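Side-chain contact in Sb(v)-as(v) reductase (Leishmania major, PDB 2J6P), which probably reduces pentavalent arsenic and antimony, using a rhodanese-like domain related to the Cdc25 phosphatases: residues Glu54-Leu59 / Ala86-Leu91. Residues are numbered along the deposited sequence; the frame is centred on the assembly and turned at random.
With SO4 (sulfate ion), chain J.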
loop_
_atom_site.group_PDB
_atom_site.type_symbol
_atom_site.label_atom_id
_atom_site.label_comp_id
_atom_site.label_asym_id
_atom_site.label_seq_id
_atom_site.Cartn_x
_atom_site.Cartn_y
_atom_site.Cartn_z
ATOM N N GLU A 54 11.307 -20.138 8.358
ATOM C CA GLU A 54 12.333 -20.614 9.313
ATOM C C GLU A 54 12.859 -19.488 10.150
ATOM O O GLU A 54 13.298 -19.682 11.323
ATOM C CB GLU A 54 13.475 -21.300 8.571
ATOM C CG GLU A 54 14.320 -22.163 9.514
ATOM C CD GLU A 54 15.550 -22.872 8.821
ATOM O OE1 GLU A 54 15.504 -23.144 7.563
ATOM O OE2 GLU A 54 16.582 -23.140 9.554
ATOM N N MET A 55 12.805 -18.259 9.603
ATOM C CA MET A 55 13.361 -17.141 10.352
ATOM C C MET A 55 12.450 -16.907 11.590
ATOM O O MET A 55 12.921 -16.525 12.635
ATOM C CB MET A 55 13.373 -15.937 9.366
ATOM C CG MET A 55 14.663 -16.173 8.332
ATOM S SD MET A 55 14.595 -14.770 7.128
ATOM C CE MET A 55 15.089 -13.427 8.181
ATOM N N TYR A 56 11.122 -16.982 11.422
ATOM C CA TYR A 56 10.192 -16.790 12.565
ATOM C C TYR A 56 10.327 -17.979 13.563
ATOM O O TYR A 56 10.218 -17.754 14.686
ATOM C CB TYR A 56 8.733 -16.807 12.068
ATOM C CG TYR A 56 8.399 -15.497 11.296
ATOM C CD1 TYR A 56 8.498 -15.474 9.922
ATOM C CD2 TYR A 56 8.202 -14.291 11.976
ATOM C CE1 TYR A 56 8.273 -14.271 9.204
ATOM C CE2 TYR A 56 7.926 -13.116 11.320
ATOM C CZ TYR A 56 8.012 -13.098 9.900
ATOM O OH TYR A 56 7.761 -11.977 9.116
ATOM N N GLU A 57 10.607 -19.176 13.075
ATOM C CA GLU A 57 10.863 -20.383 13.910
ATOM C C GLU A 57 12.072 -20.179 14.746
ATOM O O GLU A 57 12.006 -20.347 16.004
ATOM C CB GLU A 57 11.019 -21.623 13.028
ATOM C CG GLU A 57 9.660 -21.954 12.530
ATOM C CD GLU A 57 9.695 -23.049 11.420
ATOM O OE1 GLU A 57 10.730 -23.686 11.269
ATOM O OE2 GLU A 57 8.708 -23.212 10.686
ATOM N N LYS A 58 13.131 -19.625 14.145
ATOM C CA LYS A 58 14.366 -19.443 14.928
ATOM C C LYS A 58 14.138 -18.276 15.877
ATOM O O LYS A 58 14.647 -18.288 17.012
ATOM C CB LYS A 58 15.554 -19.075 14.001
ATOM C CG LYS A 58 16.017 -20.236 13.220
ATOM C CD LYS A 58 17.046 -19.949 12.025
ATOM C CE LYS A 58 17.740 -21.258 11.694
ATOM N NZ LYS A 58 19.201 -21.100 11.416
ATOM N N LEU A 59 13.354 -17.251 15.458
ATOM C CA LEU A 59 13.118 -16.215 16.485
ATOM C C LEU A 59 12.298 -16.788 17.706
ATOM O O LEU A 59 12.551 -16.414 18.853
ATOM C CB LEU A 59 12.276 -15.046 15.900
ATOM C CG LEU A 59 12.058 -13.870 16.854
ATOM C CD1 LEU A 59 13.410 -13.115 17.397
ATOM C CD2 LEU A 59 11.133 -12.782 16.076
ATOM N N ALA A 86 3.317 -10.579 13.266
ATOM C CA ALA A 86 2.831 -11.202 14.555
ATOM C C ALA A 86 2.032 -12.481 14.267
ATOM O O ALA A 86 2.128 -13.470 15.008
ATOM C CB ALA A 86 1.990 -10.211 15.343
ATOM N N ASN A 87 1.219 -12.434 13.205
ATOM C CA ASN A 87 0.522 -13.647 12.674
ATOM C C ASN A 87 1.592 -14.719 12.294
ATOM O O ASN A 87 1.443 -15.867 12.708
ATOM C CB ASN A 87 -0.275 -13.315 11.393
ATOM C CG ASN A 87 -1.611 -12.719 11.708
ATOM O OD1 ASN A 87 -2.236 -13.082 12.738
ATOM N ND2 ASN A 87 -2.096 -11.826 10.826
ATOM N N ARG A 88 2.580 -14.383 11.468
ATOM C CA ARG A 88 3.633 -15.390 11.127
ATOM C C ARG A 88 4.350 -15.942 12.395
ATOM O O ARG A 88 4.678 -17.117 12.476
ATOM C CB ARG A 88 4.615 -14.702 10.239
ATOM C CG ARG A 88 4.007 -14.444 8.805
ATOM C CD ARG A 88 5.087 -13.671 8.108
ATOM N NE ARG A 88 4.681 -13.111 6.826
ATOM C CZ ARG A 88 5.483 -12.347 6.088
ATOM N NH1 ARG A 88 6.771 -12.041 6.533
ATOM N NH2 ARG A 88 4.966 -11.889 4.911
ATOM N N PHE A 89 4.685 -15.037 13.313
ATOM C CA PHE A 89 5.353 -15.384 14.497
ATOM C C PHE A 89 4.459 -16.379 15.358
ATOM O O PHE A 89 4.951 -17.447 15.831
ATOM C CB PHE A 89 5.651 -14.186 15.325
ATOM C CG PHE A 89 6.479 -14.534 16.599
ATOM C CD1 PHE A 89 7.753 -15.113 16.473
ATOM C CD2 PHE A 89 5.882 -14.427 17.883
ATOM C CE1 PHE A 89 8.471 -15.494 17.638
ATOM C CE2 PHE A 89 6.588 -14.822 19.045
ATOM C CZ PHE A 89 7.907 -15.379 18.922
ATOM N N ALA A 90 3.174 -16.054 15.537
ATOM C CA ALA A 90 2.345 -16.818 16.429
ATOM C C ALA A 90 2.179 -18.160 15.744
ATOM O O ALA A 90 2.174 -19.155 16.440
ATOM C CB ALA A 90 0.902 -16.163 16.601
ATOM N N LEU A 91 2.023 -18.206 14.402
ATOM C CA LEU A 91 1.914 -19.549 13.681
ATOM C C LEU A 91 3.208 -20.369 13.822
ATOM O O LEU A 91 3.176 -21.553 14.098
ATOM C CB LEU A 91 1.498 -19.429 12.227
ATOM C CG LEU A 91 0.117 -18.696 12.058
ATOM C CD1 LEU A 91 0.059 -17.874 10.695
ATOM C CD2 LEU A 91 -0.888 -19.843 12.125
HETATM S S SO4 J . 1.993 -13.155 3.415
HETATM O O1 SO4 J . 2.742 -12.543 2.351
HETATM O O2 SO4 J . 1.985 -14.628 3.476
HETATM O O3 SO4 J . 0.790 -12.348 3.129
HETATM O O4 SO4 J . 2.611 -12.774 4.713
#
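In the rhodanese-like domain, helices 53-65 and 81-96 pack against each other beside the parallel sheet, and Y56 of the first lies against R88 and F89 of the second. The axes of the two short segments approach to 8.8 Å at a crossing angle of -66°. R88 runs across one face of the tyrosine ring to its hydroxyl. Its CB sits over the centre of that face, 3.6 Å from the centroid of Y56, a CH-pi contact almost along the ring normal. From there the side chain runs extended from CG to NE and carries the guanidinium past the phenol end of the ring, where R88 NH1 donates to Y56 OH at 2.8 Å. That bond is bent (146°), with the hydroxyl tilted out of the guanidinium plane, which stands nearly perpendicular to the ring. Deeper in, L59 CG reaches F89 CE1 at 4.0 Å; F89 also meets the ring of F73. R88 NH1 has a second acceptor in T48 O, while R88 NE donates to O4 of a sulfate, probably from the crystallisation liquor, at 3.0 Å; the approach of R88 NH2 to O4 is unusually short and less certain. R88 NH1 and the backbone N of E53, both of a neighbouring subunit, bind the same ion. Partners at two different edges of the guanidinium probably hold its rotation, and in the crystal the sulfate probably offsets the positive charge that two arginines bring together at this subunit interface.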